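Long-range contact in enoyl-CoA hydratase/carnithine racemase (PDB 4NEK), which probably acts as a delta(3)-delta(2)-enoyl-CoA isomerase, moving a double bond within fatty acyl-CoA substrates: residues C[122-127]-C[160-165]. Sequence-based numbering, arbitrary orientation.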
loop_
_atom_site.group_PDB
_atom_site.type_symbol
_atom_site.label_atom_id
_atom_site.label_comp_id
_atom_site.label_asym_id
_atom_site.label_seq_id
_atom_site.Cartn_x
_atom_site.Cartn_y
_atom_site.Cartn_z
ATOM N N THR C 122 -17.909 1.564 -6.190
ATOM C CA THR C 122 -18.477 0.251 -5.889
ATOM C C THR C 122 -18.488 -0.065 -4.396
ATOM O O THR C 122 -17.517 0.191 -3.671
ATOM C CB THR C 122 -17.712 -0.848 -6.597
ATOM O OG1 THR C 122 -17.588 -0.514 -7.985
ATOM C CG2 THR C 122 -18.400 -2.155 -6.475
ATOM N N ARG C 123 -19.603 -0.604 -3.945
ATOM C CA ARG C 123 -19.801 -0.953 -2.539
ATOM C C ARG C 123 -20.037 -2.470 -2.429
ATOM O O ARG C 123 -20.987 -2.991 -2.996
ATOM C CB ARG C 123 -20.970 -0.187 -2.030
ATOM C CG ARG C 123 -21.179 -0.221 -0.549
ATOM C CD ARG C 123 -22.408 0.617 -0.186
ATOM N NE ARG C 123 -22.810 0.287 1.165
ATOM C CZ ARG C 123 -23.690 -0.655 1.514
ATOM N NH1 ARG C 123 -24.308 -1.375 0.601
ATOM N NH2 ARG C 123 -23.943 -0.883 2.806
ATOM N N PHE C 124 -19.120 -3.166 -1.775
ATOM C CA PHE C 124 -19.192 -4.614 -1.663
ATOM C C PHE C 124 -19.774 -4.955 -0.310
ATOM O O PHE C 124 -19.482 -4.277 0.678
ATOM C CB PHE C 124 -17.809 -5.226 -1.756
ATOM C CG PHE C 124 -17.096 -4.915 -3.033
ATOM C CD1 PHE C 124 -16.346 -3.762 -3.142
ATOM C CD2 PHE C 124 -17.201 -5.763 -4.131
ATOM C CE1 PHE C 124 -15.708 -3.454 -4.334
ATOM C CE2 PHE C 124 -16.572 -5.474 -5.309
ATOM C CZ PHE C 124 -15.814 -4.321 -5.415
ATOM N N HIS C 125 -20.611 -5.988 -0.232
ATOM C CA HIS C 125 -21.243 -6.308 1.054
ATOM C C HIS C 125 -21.725 -7.726 1.082
ATOM O O HIS C 125 -22.346 -8.164 0.146
ATOM C CB HIS C 125 -22.415 -5.360 1.280
ATOM C CG HIS C 125 -22.859 -5.267 2.694
ATOM N ND1 HIS C 125 -23.978 -4.557 3.069
ATOM C CD2 HIS C 125 -22.355 -5.807 3.830
ATOM C CE1 HIS C 125 -24.151 -4.668 4.372
ATOM N NE2 HIS C 125 -23.169 -5.406 4.861
HETATM N N MSE C 126 -21.404 -8.425 2.165
HETATM C CA MSE C 126 -21.898 -9.768 2.418
HETATM C C MSE C 126 -22.625 -9.818 3.749
HETATM O O MSE C 126 -22.105 -10.356 4.712
HETATM C CB MSE C 126 -20.706 -10.695 2.434
HETATM C CG MSE C 126 -20.206 -10.809 1.001
HETATM SE SE MSE C 126 -18.398 -11.628 0.969
HETATM C CE MSE C 126 -17.539 -10.684 -0.535
ATOM N N PRO C 127 -23.868 -9.325 3.803
ATOM C CA PRO C 127 -24.594 -9.150 5.053
ATOM C C PRO C 127 -25.388 -10.376 5.589
ATOM O O PRO C 127 -26.293 -10.191 6.389
ATOM C CB PRO C 127 -25.577 -8.048 4.680
ATOM C CG PRO C 127 -25.999 -8.426 3.290
ATOM C CD PRO C 127 -24.746 -9.025 2.655
ATOM N N GLU C 160 -19.794 -6.291 7.613
ATOM C CA GLU C 160 -19.540 -4.925 7.227
ATOM C C GLU C 160 -19.221 -4.754 5.753
ATOM O O GLU C 160 -18.491 -5.551 5.164
ATOM C CB GLU C 160 -18.395 -4.360 8.033
ATOM C CG GLU C 160 -18.819 -4.016 9.448
ATOM C CD GLU C 160 -17.662 -3.509 10.312
ATOM O OE1 GLU C 160 -16.495 -3.490 9.811
ATOM O OE2 GLU C 160 -17.929 -3.151 11.489
ATOM N N PRO C 161 -19.766 -3.698 5.139
ATOM C CA PRO C 161 -19.495 -3.448 3.744
ATOM C C PRO C 161 -18.094 -2.939 3.576
ATOM O O PRO C 161 -17.504 -2.472 4.531
ATOM C CB PRO C 161 -20.500 -2.363 3.380
ATOM C CG PRO C 161 -20.818 -1.684 4.621
ATOM C CD PRO C 161 -20.744 -2.752 5.678
ATOM N N PHE C 162 -17.539 -3.070 2.383
ATOM C CA PHE C 162 -16.196 -2.591 2.131
ATOM C C PHE C 162 -16.130 -2.084 0.719
ATOM O O PHE C 162 -17.091 -2.246 -0.030
ATOM C CB PHE C 162 -15.150 -3.689 2.392
ATOM C CG PHE C 162 -15.312 -4.917 1.543
ATOM C CD1 PHE C 162 -16.208 -5.929 1.922
ATOM C CD2 PHE C 162 -14.599 -5.059 0.376
ATOM C CE1 PHE C 162 -16.372 -7.074 1.132
ATOM C CE2 PHE C 162 -14.761 -6.184 -0.426
ATOM C CZ PHE C 162 -15.645 -7.194 -0.039
ATOM N N GLY C 163 -14.993 -1.443 0.408
ATOM C CA GLY C 163 -14.824 -0.657 -0.785
ATOM C C GLY C 163 -13.725 -1.199 -1.648
ATOM O O GLY C 163 -13.155 -2.259 -1.360
ATOM N N VAL C 164 -13.440 -0.453 -2.706
ATOM C CA VAL C 164 -12.469 -0.847 -3.698
ATOM C C VAL C 164 -11.047 -0.930 -3.151
ATOM O O VAL C 164 -10.242 -1.716 -3.677
ATOM C CB VAL C 164 -12.514 0.084 -4.927
ATOM C CG1 VAL C 164 -13.849 -0.069 -5.646
ATOM C CG2 VAL C 164 -12.286 1.559 -4.536
ATOM N N ASP C 165 -10.748 -0.168 -2.107
ATOM C CA ASP C 165 -9.462 -0.300 -1.461
ATOM C C ASP C 165 -9.194 -1.713 -0.974
ATOM O O ASP C 165 -8.218 -2.367 -1.345
ATOM C CB ASP C 165 -9.318 0.714 -0.337
ATOM C CG ASP C 165 -10.469 0.663 0.714
ATOM O OD1 ASP C 165 -11.580 0.114 0.481
ATOM O OD2 ASP C 165 -10.218 1.155 1.844
HETATM O O HOH W 1 -15.583 1.705 -2.640
HETATM O O HOH W 2 -19.565 -7.834 4.146
#
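E160 meets the strand through water: one molecule accepts from M126 N and donates to E160 O at 2.7 Å, bridging the backbones. The carboxylate of E160 turns instead to K192 of a third subunit. P161 lies alongside R123 and H125, its CB over a face of each flat group, 4.0 Å from the imidazole centroid in a CH-pi contact, while its CG lies 3.7 Å from R123 NH2. H125 NE2 is hydrogen-bonded to G159 O, which helps to fix the ring's rotation, with P161 CB and P127 CB on opposite faces.

F162 and F124 form an antiparallel hydrogen-bonded pair, F162 N to F124 O (2.9 Å) and F124 N to F162 O (2.8 Å). With CG between backbone N and carbonyl carbon (chi1 60°), the F162 ring lies face-on to F124 CB, 3.5 Å from the centroid; the two rings, inclined by only 12°, are slid too far apart to overlap much. The selenomethionine M126 puts its CE at the F162 ring edge.

After G163, the N-cap, a second water joins T122 O to V164 N, and V164 CG1 reaches T122 CB and the F124 rim. The F124–F162 pair is a single antiparallel bridge, tying strand 123-125 of the crotonase fold to the lead-in of helix 164-169.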